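Local structure of sortase (Actinomyces oris, 2XWG) at residues S198-I211 with S220-M232. The protein is a class C sortase, probably a cysteine transpeptidase that joins fimbrial subunits during pilus assembly, seen here as its extracellular catalytic domain with bound calcium. Numbering follows the deposited sequence.
Sequences SLRKVPGRDLVTLI and SHRLLVTGERVPM
Strands 206-211 and 221-229 run antiparallel, with Val208 and Leu210 forming hydrogen-bonded pairs with Gly227 and Val225, and the N of Arg229 adding a bond to Asp206 O. Arg205 and Glu228 form a salt bridge near the end of the pairing. Arg205 grips side-on, with its NE 3.0 Å from Glu228 OE2 and its NH2 2.8 Å from Glu228 OE1. Both oxygens lie near the guanidinium plane but are met from above the carboxylate plane, with the two planes turned 55° apart. Leu207 CD2 lies over one guanidinium face, toward its rim, and also touches Glu228 CD. A leucine in place of Arg205 would probably leave the Glu228 carboxylate without its paired charge and freer to turn. Asp206 makes the next salt bridge: Arg229 NH1 meets Asp206 OD2 on the syn side at 2.9 Å. Asp206 CG stands anti to the backbone N (chi1 -174°) and packs against Arg229 CB. Gly141 N and Tyr183 OH also bind this carboxylate. On the face of Leu207, the hydroxyls of Thr209 and Thr226 share a hydrogen bond, OG1 to OG1 3.2 Å, and His145 NE2 also bonds Thr209 OG1. Further along, the Leu224 and Ile211 side chains lie side by side, pointing the same way, with Leu224 CD2 against Ile211 CD1. The Leu199 side chain crosses Leu224 at about a right angle, CD2 of Leu199 on CD1 of Leu224. The hairpin belongs to the sortase beta-barrel. Strand 144-149 flanks 206-214, and strand 179-191 flanks 221-229. Near the hairpin's connection, Arg222 pairs with Asp76 and touches Cys213, the predicted acyl-thioester nucleophile.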
loop_
_atom_site.group_PDB
_atom_site.type_symbol
_atom_site.label_atom_id
_atom_site.label_comp_id
_atom_site.label_asym_id
_atom_site.label_seq_id
_atom_site.Cartn_x
_atom_site.Cartn_y
_atom_site.Cartn_z
ATOM N N SER A 198 7.750 -11.358 -2.632
ATOM C CA SER A 198 7.024 -10.772 -3.764
ATOM C C SER A 198 6.529 -9.346 -3.523
ATOM O O SER A 198 5.795 -8.792 -4.348
ATOM C CB SER A 198 5.878 -11.674 -4.231
ATOM O OG SER A 198 4.865 -11.758 -3.252
ATOM N N LEU A 199 6.954 -8.764 -2.402
ATOM C CA LEU A 199 6.638 -7.381 -2.056
ATOM C C LEU A 199 7.831 -6.449 -2.350
ATOM O O LEU A 199 7.770 -5.240 -2.121
ATOM C CB LEU A 199 6.256 -7.285 -0.570
ATOM C CG LEU A 199 5.118 -8.169 -0.050
ATOM C CD1 LEU A 199 4.927 -7.962 1.440
ATOM C CD2 LEU A 199 3.806 -7.931 -0.815
ATOM N N ARG A 200 8.914 -7.027 -2.857
ATOM C CA ARG A 200 10.155 -6.304 -3.117
ATOM C C ARG A 200 10.055 -5.496 -4.406
ATOM O O ARG A 200 9.254 -5.828 -5.284
ATOM C CB ARG A 200 11.306 -7.313 -3.210
ATOM C CG ARG A 200 11.404 -8.223 -1.989
ATOM C CD ARG A 200 12.445 -9.327 -2.158
ATOM N NE ARG A 200 13.757 -8.760 -2.431
ATOM C CZ ARG A 200 14.475 -8.079 -1.543
ATOM N NH1 ARG A 200 14.005 -7.883 -0.309
ATOM N NH2 ARG A 200 15.663 -7.590 -1.892
ATOM N N LYS A 201 10.866 -4.446 -4.537
ATOM C CA LYS A 201 10.912 -3.698 -5.794
ATOM C C LYS A 201 11.143 -4.628 -6.979
ATOM O O LYS A 201 11.978 -5.531 -6.919
ATOM C CB LYS A 201 12.020 -2.643 -5.775
ATOM C CG LYS A 201 11.692 -1.382 -4.995
ATOM C CD LYS A 201 12.967 -0.705 -4.515
ATOM C CE LYS A 201 13.927 -0.498 -5.680
ATOM N NZ LYS A 201 15.318 -0.251 -5.202
ATOM N N VAL A 202 10.398 -4.405 -8.054
ATOM C CA VAL A 202 10.700 -5.025 -9.337
ATOM C C VAL A 202 11.185 -3.923 -10.287
ATOM O O VAL A 202 10.408 -3.027 -10.653
ATOM C CB VAL A 202 9.473 -5.739 -9.916
ATOM C CG1 VAL A 202 9.786 -6.313 -11.295
ATOM C CG2 VAL A 202 9.000 -6.845 -8.960
ATOM N N PRO A 203 12.478 -3.963 -10.671
ATOM C CA PRO A 203 13.102 -2.828 -11.369
ATOM C C PRO A 203 12.478 -2.502 -12.724
ATOM O O PRO A 203 12.098 -3.417 -13.482
ATOM C CB PRO A 203 14.556 -3.269 -11.519
ATOM C CG PRO A 203 14.771 -4.196 -10.372
ATOM C CD PRO A 203 13.479 -4.967 -10.276
ATOM N N GLY A 204 12.366 -1.199 -12.999
ATOM C CA GLY A 204 11.757 -0.700 -14.220
ATOM C C GLY A 204 10.286 -1.058 -14.327
ATOM O O GLY A 204 9.703 -1.030 -15.414
ATOM N N ARG A 205 9.688 -1.413 -13.194
ATOM C CA ARG A 205 8.246 -1.634 -13.109
ATOM C C ARG A 205 7.604 -0.737 -12.047
ATOM O O ARG A 205 8.219 -0.416 -11.018
ATOM C CB ARG A 205 7.928 -3.109 -12.834
ATOM C CG ARG A 205 8.039 -4.022 -14.055
ATOM C CD ARG A 205 7.749 -5.489 -13.684
ATOM N NE ARG A 205 6.343 -5.892 -13.834
ATOM C CZ ARG A 205 5.801 -6.970 -13.256
ATOM N NH1 ARG A 205 6.534 -7.746 -12.469
ATOM N NH2 ARG A 205 4.520 -7.273 -13.449
ATOM N N ASP A 206 6.369 -0.334 -12.331
ATOM C CA ASP A 206 5.555 0.497 -11.444
ATOM C C ASP A 206 4.430 -0.393 -10.901
ATOM O O ASP A 206 3.429 -0.631 -11.586
ATOM C CB ASP A 206 4.985 1.677 -12.260
ATOM C CG ASP A 206 4.215 2.705 -11.407
ATOM O OD1 ASP A 206 3.730 2.341 -10.308
ATOM O OD2 ASP A 206 4.083 3.878 -11.860
ATOM N N LEU A 207 4.596 -0.918 -9.692
ATOM C CA LEU A 207 3.605 -1.850 -9.156
ATOM C C LEU A 207 3.003 -1.389 -7.837
ATOM O O LEU A 207 3.684 -0.790 -7.022
ATOM C CB LEU A 207 4.259 -3.202 -8.893
ATOM C CG LEU A 207 5.130 -3.877 -9.928
ATOM C CD1 LEU A 207 5.767 -5.096 -9.294
ATOM C CD2 LEU A 207 4.266 -4.263 -11.100
ATOM N N VAL A 208 1.739 -1.726 -7.604
ATOM C CA VAL A 208 1.162 -1.611 -6.261
ATOM C C VAL A 208 0.515 -2.921 -5.832
ATOM O O VAL A 208 -0.276 -3.491 -6.573
ATOM C CB VAL A 208 0.073 -0.543 -6.186
ATOM C CG1 VAL A 208 -0.684 -0.699 -4.891
ATOM C CG2 VAL A 208 0.682 0.832 -6.282
ATOM N N THR A 209 0.835 -3.393 -4.633
ATOM C CA THR A 209 0.180 -4.577 -4.090
ATOM C C THR A 209 -0.760 -4.255 -2.922
ATOM O O THR A 209 -0.357 -3.620 -1.936
ATOM C CB THR A 209 1.204 -5.609 -3.607
ATOM O OG1 THR A 209 2.063 -5.960 -4.696
ATOM C CG2 THR A 209 0.504 -6.864 -3.107
ATOM N N LEU A 210 -2.009 -4.696 -3.049
ATOM C CA LEU A 210 -2.969 -4.669 -1.964
ATOM C C LEU A 210 -2.866 -5.968 -1.162
ATOM O O LEU A 210 -3.095 -7.055 -1.692
ATOM C CB LEU A 210 -4.368 -4.537 -2.550
ATOM C CG LEU A 210 -4.492 -3.466 -3.639
ATOM C CD1 LEU A 210 -5.885 -3.436 -4.212
ATOM C CD2 LEU A 210 -4.129 -2.083 -3.108
ATOM N N ILE A 211 -2.534 -5.889 0.117
ATOM C CA ILE A 211 -2.444 -7.120 0.881
ATOM C C ILE A 211 -3.440 -7.173 2.022
ATOM O O ILE A 211 -3.607 -6.205 2.732
ATOM C CB ILE A 211 -1.038 -7.313 1.434
ATOM C CG1 ILE A 211 -0.946 -8.619 2.224
ATOM C CG2 ILE A 211 -0.654 -6.150 2.311
ATOM C CD1 ILE A 211 0.476 -8.972 2.634
ATOM N N SER A 220 -4.702 -17.355 8.364
ATOM C CA SER A 220 -3.557 -18.246 8.374
ATOM C C SER A 220 -2.615 -17.843 7.259
ATOM O O SER A 220 -1.430 -18.161 7.300
ATOM C CB SER A 220 -4.004 -19.694 8.148
ATOM O OG SER A 220 -4.371 -19.857 6.789
ATOM N N HIS A 221 -3.144 -17.145 6.259
ATOM C CA HIS A 221 -2.338 -16.691 5.118
ATOM C C HIS A 221 -2.484 -15.182 4.800
ATOM O O HIS A 221 -2.980 -14.417 5.618
ATOM C CB HIS A 221 -2.659 -17.526 3.880
ATOM C CG HIS A 221 -2.285 -18.970 4.012
ATOM N ND1 HIS A 221 -3.095 -19.895 4.638
ATOM C CD2 HIS A 221 -1.190 -19.653 3.593
ATOM C CE1 HIS A 221 -2.517 -21.084 4.596
ATOM N NE2 HIS A 221 -1.358 -20.964 3.974
ATOM N N ARG A 222 -2.024 -14.778 3.612
ATOM C CA ARG A 222 -2.154 -13.414 3.111
ATOM C C ARG A 222 -2.586 -13.429 1.668
ATOM O O ARG A 222 -2.030 -14.162 0.877
ATOM C CB ARG A 222 -0.815 -12.698 3.153
ATOM C CG ARG A 222 -0.204 -12.629 4.508
ATOM C CD ARG A 222 -1.172 -12.095 5.515
ATOM N NE ARG A 222 -0.516 -12.027 6.815
ATOM C CZ ARG A 222 -0.927 -12.678 7.895
ATOM N NH1 ARG A 222 -2.004 -13.457 7.829
ATOM N NH2 ARG A 222 -0.269 -12.541 9.043
ATOM N N LEU A 223 -3.553 -12.598 1.304
ATOM C CA LEU A 223 -3.935 -12.484 -0.094
ATOM C C LEU A 223 -3.257 -11.252 -0.712
ATOM O O LEU A 223 -3.369 -10.154 -0.182
ATOM C CB LEU A 223 -5.451 -12.417 -0.211
ATOM C CG LEU A 223 -5.959 -11.878 -1.537
ATOM C CD1 LEU A 223 -5.784 -12.949 -2.583
ATOM C CD2 LEU A 223 -7.427 -11.483 -1.424
ATOM N N LEU A 224 -2.524 -11.444 -1.809
ATOM C CA LEU A 224 -1.755 -10.373 -2.441
ATOM C C LEU A 224 -2.300 -10.137 -3.811
ATOM O O LEU A 224 -2.170 -10.990 -4.671
ATOM C CB LEU A 224 -0.277 -10.727 -2.604
ATOM C CG LEU A 224 0.624 -11.234 -1.467
ATOM C CD1 LEU A 224 2.034 -10.725 -1.653
ATOM C CD2 LEU A 224 0.159 -10.850 -0.099
ATOM N N VAL A 225 -2.897 -8.972 -4.020
ATOM C CA VAL A 225 -3.364 -8.563 -5.324
ATOM C C VAL A 225 -2.402 -7.497 -5.827
ATOM O O VAL A 225 -2.230 -6.459 -5.191
ATOM C CB VAL A 225 -4.784 -7.986 -5.238
ATOM C CG1 VAL A 225 -5.138 -7.190 -6.507
ATOM C CG2 VAL A 225 -5.801 -9.091 -4.971
ATOM N N THR A 226 -1.749 -7.760 -6.952
ATOM C CA THR A 226 -0.762 -6.836 -7.475
ATOM C C THR A 226 -1.331 -6.176 -8.716
ATOM O O THR A 226 -1.907 -6.849 -9.570
ATOM C CB THR A 226 0.557 -7.553 -7.839
ATOM O OG1 THR A 226 1.092 -8.234 -6.689
ATOM C CG2 THR A 226 1.586 -6.557 -8.368
ATOM N N GLY A 227 -1.196 -4.858 -8.810
ATOM C CA GLY A 227 -1.604 -4.150 -10.011
ATOM C C GLY A 227 -0.389 -3.498 -10.642
ATOM O O GLY A 227 0.582 -3.186 -9.941
ATOM N N GLU A 228 -0.432 -3.293 -11.957
ATOM C CA GLU A 228 0.656 -2.621 -12.647
ATOM C C GLU A 228 0.170 -1.323 -13.276
ATOM O O GLU A 228 -0.936 -1.258 -13.819
ATOM C CB GLU A 228 1.289 -3.520 -13.700
ATOM C CG GLU A 228 2.604 -2.961 -14.252
ATOM C CD GLU A 228 3.546 -4.061 -14.752
ATOM O OE1 GLU A 228 3.118 -5.238 -14.823
ATOM O OE2 GLU A 228 4.716 -3.749 -15.063
ATOM N N ARG A 229 0.994 -0.286 -13.185
ATOM C CA ARG A 229 0.635 1.021 -13.696
ATOM C C ARG A 229 0.160 0.910 -15.142
ATOM O O ARG A 229 0.794 0.259 -15.957
ATOM C CB ARG A 229 1.841 1.963 -13.596
ATOM C CG ARG A 229 1.579 3.402 -14.052
ATOM C CD ARG A 229 0.647 4.135 -13.094
ATOM N NE ARG A 229 0.474 5.547 -13.439
ATOM C CZ ARG A 229 1.314 6.496 -13.035
ATOM N NH1 ARG A 229 2.367 6.164 -12.299
ATOM N NH2 ARG A 229 1.121 7.765 -13.364
ATOM N N VAL A 230 -0.973 1.535 -15.442
ATOM C CA VAL A 230 -1.496 1.626 -16.796
ATOM C C VAL A 230 -1.751 3.098 -17.141
ATOM O O VAL A 230 -2.395 3.815 -16.367
ATOM C CB VAL A 230 -2.832 0.886 -16.933
ATOM C CG1 VAL A 230 -3.621 1.469 -18.098
ATOM C CG2 VAL A 230 -2.609 -0.617 -17.115
ATOM N N PRO A 231 -1.239 3.572 -18.292
ATOM C CA PRO A 231 -1.607 4.952 -18.652
ATOM C C PRO A 231 -3.040 5.015 -19.183
ATOM O O PRO A 231 -3.563 4.008 -19.683
ATOM C CB PRO A 231 -0.581 5.326 -19.738
ATOM C CG PRO A 231 0.570 4.337 -19.544
ATOM C CD PRO A 231 -0.127 3.061 -19.115
ATOM N N MET A 232 -3.673 6.179 -19.063
ATOM C CA MET A 232 -5.095 6.289 -19.403
ATOM C C MET A 232 -5.366 6.851 -20.809
ATOM O O MET A 232 -5.204 8.047 -21.059
ATOM C CB MET A 232 -5.827 7.101 -18.332
ATOM C CG MET A 232 -5.461 6.688 -16.918
ATOM S SD MET A 232 -6.399 7.590 -15.669
ATOM C CE MET A 232 -5.072 8.348 -14.717
#